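Local atomic coordinates of putative regulator of transfer genes ArtA (Staphylococcus aureus subsp. aureus USA300, PDB entry 3GXQ), a protein that binds DNA through a ribbon-helix-helix motif and serves as a master regulator of plasmid transmission genes in Staphylococcus aureus. Residues L16-P20 against D21-E25. Numbering follows the deposited sequence.
Sequences LLVDP and DMKDE. With nucleotides of chain C.
D19 ties the end of the strand to the first turn of the helix through its carbonyl. D19 O accepts K23 N at 3.1 Å, as in a regular i-to-i+4 helical bond, and takes a weak second bond from M22 N at 2.9 Å. One residue on, P20 O receives D24 N at 3.1 Å. P20 suits the first turn, where a missing N-H costs no bond and the ring fixes phi at a helical value. D19 occupies the N-cap position, yet its carboxylate makes no capping bond. The D19 and D21 side chains run side by side in the same direction, their carboxylate planes 19° apart. D21 OD1 comes up to D19 CB at 2.9 Å, an unusually short and so doubtful approach. The like charges, with D19 OD1 4.6 Å from D21 OD1, probably repel mildly, though the helix dipole would favour both acids here. M22 bends at chi3 (73°), setting its methyl tightly against V18, whose side chain it crosses at about a right angle; the 3.2 Å from CE to V18 CB is uncertain in its exact closeness. Both are buried: branched V18 fits a strand, and M22's unbranched, bendable chain lets its methyl reach it. V18 CG2 also meets K23 CB at 3.8 Å, while the K23 chain extends to where NZ hydrogen-bonds S13 O of the second subunit. L17 CD1 lies 3.3 Å from OP2 of DA3 of chain C. L16 to V18, ending strand 12-18, pair antiparallel with a strand of the second subunit, forming the ribbon of the ribbon-helix-helix dimer, and this turn leads into helix 20-33.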
loop_
_atom_site.group_PDB
_atom_site.type_symbol
_atom_site.label_atom_id
_atom_site.label_comp_id
_atom_site.label_asym_id
_atom_site.label_seq_id
_atom_site.Cartn_x
_atom_site.Cartn_y
_atom_site.Cartn_z
ATOM N N LEU B 16 -4.927 6.148 0.058
ATOM C CA LEU B 16 -3.826 7.088 0.228
ATOM C C LEU B 16 -3.340 7.696 -1.066
ATOM O O LEU B 16 -3.534 7.144 -2.141
ATOM C CB LEU B 16 -2.636 6.425 0.953
ATOM C CG LEU B 16 -2.006 5.039 0.672
ATOM C CD1 LEU B 16 -2.771 4.271 -0.374
ATOM C CD2 LEU B 16 -0.569 5.227 0.246
ATOM N N LEU B 17 -2.692 8.847 -0.946
ATOM C CA LEU B 17 -2.147 9.531 -2.102
ATOM C C LEU B 17 -0.721 9.024 -2.313
ATOM O O LEU B 17 0.027 8.832 -1.348
ATOM C CB LEU B 17 -2.147 11.045 -1.868
ATOM C CG LEU B 17 -3.519 11.708 -1.731
ATOM C CD1 LEU B 17 -3.373 13.100 -1.201
ATOM C CD2 LEU B 17 -4.201 11.750 -3.067
ATOM N N VAL B 18 -0.357 8.787 -3.569
ATOM C CA VAL B 18 0.981 8.322 -3.904
ATOM C C VAL B 18 1.542 9.164 -5.041
ATOM O O VAL B 18 0.785 9.743 -5.829
ATOM C CB VAL B 18 0.988 6.839 -4.330
ATOM C CG1 VAL B 18 0.456 5.964 -3.189
ATOM C CG2 VAL B 18 0.167 6.645 -5.602
ATOM N N ASP B 19 2.867 9.256 -5.114
ATOM C CA ASP B 19 3.495 10.021 -6.183
ATOM C C ASP B 19 3.130 9.289 -7.460
ATOM O O ASP B 19 3.094 8.059 -7.481
ATOM C CB ASP B 19 5.022 10.077 -6.003
ATOM C CG ASP B 19 5.445 10.928 -4.806
ATOM O OD1 ASP B 19 5.022 12.101 -4.708
ATOM O OD2 ASP B 19 6.209 10.426 -3.957
ATOM N N PRO B 20 2.824 10.035 -8.528
ATOM C CA PRO B 20 2.450 9.459 -9.825
ATOM C C PRO B 20 3.438 8.425 -10.352
ATOM O O PRO B 20 3.061 7.460 -11.017
ATOM C CB PRO B 20 2.332 10.686 -10.732
ATOM C CG PRO B 20 3.198 11.722 -10.048
ATOM C CD PRO B 20 2.880 11.503 -8.598
ATOM N N ASP B 21 4.709 8.637 -10.039
ATOM C CA ASP B 21 5.770 7.730 -10.454
ATOM C C ASP B 21 5.626 6.374 -9.751
ATOM O O ASP B 21 5.832 5.321 -10.349
ATOM C CB ASP B 21 7.136 8.352 -10.126
ATOM C CG ASP B 21 7.168 9.005 -8.740
ATOM O OD1 ASP B 21 6.478 10.033 -8.543
ATOM O OD2 ASP B 21 7.869 8.486 -7.845
ATOM N N MET B 22 5.259 6.398 -8.477
ATOM C CA MET B 22 5.102 5.153 -7.744
ATOM C C MET B 22 3.878 4.394 -8.218
ATOM O O MET B 22 3.892 3.168 -8.292
ATOM C CB MET B 22 5.002 5.421 -6.241
ATOM C CG MET B 22 4.744 4.173 -5.388
ATOM S SD MET B 22 5.023 4.438 -3.609
ATOM C CE MET B 22 3.665 5.380 -3.210
ATOM N N LYS B 23 2.816 5.120 -8.553
ATOM C CA LYS B 23 1.615 4.449 -9.015
ATOM C C LYS B 23 1.887 3.768 -10.341
ATOM O O LYS B 23 1.460 2.634 -10.553
ATOM C CB LYS B 23 0.445 5.422 -9.146
ATOM C CG LYS B 23 -0.840 4.727 -9.599
ATOM C CD LYS B 23 -2.104 5.507 -9.245
ATOM C CE LYS B 23 -3.361 4.713 -9.607
ATOM N NZ LYS B 23 -4.597 5.421 -9.169
ATOM N N ASP B 24 2.599 4.453 -11.234
ATOM C CA ASP B 24 2.941 3.865 -12.529
ATOM C C ASP B 24 3.703 2.570 -12.293
ATOM O O ASP B 24 3.592 1.621 -13.080
ATOM C CB ASP B 24 3.820 4.808 -13.367
ATOM C CG ASP B 24 3.096 6.068 -13.760
ATOM O OD1 ASP B 24 1.905 5.984 -14.119
ATOM O OD2 ASP B 24 3.706 7.150 -13.720
ATOM N N GLU B 25 4.470 2.525 -11.206
ATOM C CA GLU B 25 5.262 1.341 -10.899
ATOM C C GLU B 25 4.427 0.232 -10.317
ATOM O O GLU B 25 4.713 -0.948 -10.539
ATOM C CB GLU B 25 6.394 1.694 -9.946
ATOM C CG GLU B 25 7.697 2.032 -10.640
ATOM C CD GLU B 25 8.641 2.797 -9.735
ATOM O OE1 GLU B 25 8.774 2.417 -8.553
ATOM O OE2 GLU B 25 9.258 3.778 -10.208
ATOM P P DA C 3 -0.890 13.036 2.529
ATOM O OP1 DA C 3 0.267 12.520 3.300
ATOM O OP2 DA C 3 -1.300 12.352 1.281
ATOM O "O5'" DA C 3 -2.166 13.005 3.479
ATOM C "C5'" DA C 3 -2.184 13.749 4.688
ATOM C "C4'" DA C 3 -3.267 13.231 5.601
ATOM O "O4'" DA C 3 -4.553 13.793 5.229
ATOM C "C3'" DA C 3 -3.436 11.724 5.466
ATOM O "O3'" DA C 3 -3.875 11.200 6.716
ATOM C "C2'" DA C 3 -4.480 11.600 4.366
ATOM C "C1'" DA C 3 -5.386 12.796 4.654
ATOM N N9 DA C 3 -6.070 13.393 3.506
ATOM C C8 DA C 3 -5.646 13.439 2.202
ATOM N N7 DA C 3 -6.454 14.094 1.404
ATOM C C5 DA C 3 -7.491 14.495 2.234
ATOM C C6 DA C 3 -8.669 15.237 1.993
ATOM N N6 DA C 3 -9.006 15.727 0.799
ATOM N N1 DA C 3 -9.495 15.462 3.038
ATOM C C2 DA C 3 -9.156 14.972 4.237
ATOM N N3 DA C 3 -8.080 14.264 4.589
ATOM C C4 DA C 3 -7.275 14.059 3.529
#